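Local coordinates for protein putative polysaccharide deacetylase (Bdellovibrio bacteriovorus HD100, PDB 5JP6) that probably removes acetyl groups from peptidoglycan as a zinc-dependent carbohydrate esterase of family 4, in a predatory bacterium, at residues G221-S226 and V359-A364. The protein carries 1 engineered substitution. Numbering follows the deposited sequence.
Sequences GHVIGS and VVLLTA
The carbonyl O of Leu-362 is buried against Val-223, whose CG2 lies 3.4 Å from it; this oxygen has no hydrogen-bond partner in the model, and a methyl group packs against it without satisfying it. The strands meet through side chains packed against one another and against backbone carbonyls, their axes running 8.4 Å apart at closest approach and inclined at 69°, an angle far from that of paired neighbours in a sheet. Val-223 carries the contact. Its CG2 stands anti to the carbonyl carbon and beside the backbone N (CG1 is anti to that N, chi1 161°), and this branch reaches three successive residues. Besides Leu-362 O, it meets Leu-361 CD1 at 3.7 Å and Thr-363 OG1 at 3.8 Å, the latter a van der Waals touch. A compact branched residue suits this spot, filling the angle between the strands while its backbone bonds to Ala-198 and Phe-200.

Leu-361 comes from the other strand at a slant, with CD1 against the valine and CD2 4.0 Å from the carbonyl O of Gly-221; its two-pronged end thus spans both residues. Gly-221 closes helix 211-219 with a Schellman motif, and its positive phi (88°) favours glycine, since a CB would press on the preceding carbonyl. Thr-363 also touches Thr-150 of the adjoining strand 150-153. Strands 199-202 and 170-176 link the two strands through the parallel sheet; not neighbours in it, they meet across its curl through Val-223 and Leu-361, at the start of strand 223-227, whose other end carries the zinc ligand His-227, as expected of the distorted beta/alpha barrel of NodB-type deacetylases.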
loop_
_atom_site.group_PDB
_atom_site.type_symbol
_atom_site.label_atom_id
_atom_site.label_comp_id
_atom_site.label_asym_id
_atom_site.label_seq_id
_atom_site.Cartn_x
_atom_site.Cartn_y
_atom_site.Cartn_z
ATOM N N GLY A 221 -7.301 5.001 -15.373
ATOM C CA GLY A 221 -6.164 5.542 -16.142
ATOM C C GLY A 221 -4.814 5.500 -15.454
ATOM O O GLY A 221 -3.842 6.048 -15.954
ATOM N N HIS A 222 -4.733 4.781 -14.340
ATOM C CA HIS A 222 -3.495 4.740 -13.588
ATOM C C HIS A 222 -2.517 3.725 -14.185
ATOM O O HIS A 222 -2.897 2.822 -14.933
ATOM C CB HIS A 222 -3.798 4.413 -12.134
ATOM C CG HIS A 222 -4.754 5.365 -11.504
ATOM N ND1 HIS A 222 -4.463 6.689 -11.286
ATOM C CD2 HIS A 222 -6.026 5.179 -11.090
ATOM C CE1 HIS A 222 -5.516 7.277 -10.738
ATOM N NE2 HIS A 222 -6.468 6.374 -10.598
ATOM N N VAL A 223 -1.260 3.901 -13.836
ATOM C CA VAL A 223 -0.206 2.929 -14.154
ATOM C C VAL A 223 -0.271 1.811 -13.122
ATOM O O VAL A 223 -0.442 2.063 -11.928
ATOM C CB VAL A 223 1.179 3.600 -14.256
ATOM C CG1 VAL A 223 2.282 2.579 -14.120
ATOM C CG2 VAL A 223 1.270 4.373 -15.550
ATOM N N ILE A 224 -0.158 0.570 -13.589
ATOM C CA ILE A 224 -0.176 -0.598 -12.724
ATOM C C ILE A 224 0.972 -1.539 -13.070
ATOM O O ILE A 224 0.983 -2.129 -14.135
ATOM C CB ILE A 224 -1.502 -1.351 -12.783
ATOM C CG1 ILE A 224 -2.684 -0.412 -12.589
ATOM C CG2 ILE A 224 -1.514 -2.486 -11.748
ATOM C CD1 ILE A 224 -4.022 -1.108 -12.808
ATOM N N GLY A 225 1.921 -1.635 -12.128
ATOM C CA GLY A 225 2.981 -2.623 -12.156
ATOM C C GLY A 225 2.878 -3.518 -10.948
ATOM O O GLY A 225 1.789 -3.779 -10.443
ATOM N N SER A 226 4.020 -3.984 -10.454
ATOM C CA SER A 226 4.009 -4.931 -9.342
ATOM C C SER A 226 5.089 -4.661 -8.296
ATOM O O SER A 226 6.036 -3.964 -8.566
ATOM C CB SER A 226 4.047 -6.367 -9.879
ATOM O OG SER A 226 5.317 -6.719 -10.369
ATOM N N VAL A 359 0.883 16.906 -9.804
ATOM C CA VAL A 359 0.993 15.484 -9.811
ATOM C C VAL A 359 1.341 14.962 -11.206
ATOM O O VAL A 359 0.689 15.316 -12.186
ATOM C CB VAL A 359 -0.289 14.806 -9.292
ATOM C CG1 VAL A 359 -0.206 13.280 -9.445
ATOM C CG2 VAL A 359 -0.528 15.178 -7.828
ATOM N N VAL A 360 2.388 14.144 -11.281
ATOM C CA VAL A 360 2.886 13.598 -12.547
ATOM C C VAL A 360 2.706 12.098 -12.584
ATOM O O VAL A 360 3.029 11.407 -11.619
ATOM C CB VAL A 360 4.392 13.900 -12.703
ATOM C CG1 VAL A 360 4.993 13.186 -13.887
ATOM C CG2 VAL A 360 4.595 15.408 -12.816
ATOM N N LEU A 361 2.273 11.596 -13.739
ATOM C CA LEU A 361 2.259 10.172 -13.988
ATOM C C LEU A 361 3.459 9.804 -14.855
ATOM O O LEU A 361 3.682 10.437 -15.885
ATOM C CB LEU A 361 0.988 9.756 -14.728
ATOM C CG LEU A 361 0.799 8.268 -14.967
ATOM C CD1 LEU A 361 0.657 7.515 -13.685
ATOM C CD2 LEU A 361 -0.402 8.062 -15.893
ATOM N N LEU A 362 4.235 8.802 -14.432
ATOM C CA LEU A 362 5.326 8.298 -15.280
ATOM C C LEU A 362 4.807 7.028 -15.956
ATOM O O LEU A 362 4.173 6.182 -15.303
ATOM C CB LEU A 362 6.580 7.972 -14.451
ATOM C CG LEU A 362 7.179 9.143 -13.682
ATOM C CD1 LEU A 362 8.340 8.659 -12.816
ATOM C CD2 LEU A 362 7.613 10.250 -14.627
ATOM N N THR A 363 5.102 6.895 -17.238
ATOM C CA THR A 363 4.622 5.789 -18.023
ATOM C C THR A 363 5.675 5.406 -19.061
ATOM O O THR A 363 6.564 6.200 -19.382
ATOM C CB THR A 363 3.265 6.141 -18.678
ATOM O OG1 THR A 363 2.604 4.933 -19.048
ATOM C CG2 THR A 363 3.472 7.069 -19.877
ATOM N N ALA A 364 5.574 4.196 -19.568
ATOM C CA ALA A 364 6.495 3.754 -20.633
ATOM C C ALA A 364 6.350 4.582 -21.911
ATOM O O ALA A 364 5.239 4.953 -22.308
ATOM C CB ALA A 364 6.287 2.291 -20.952
#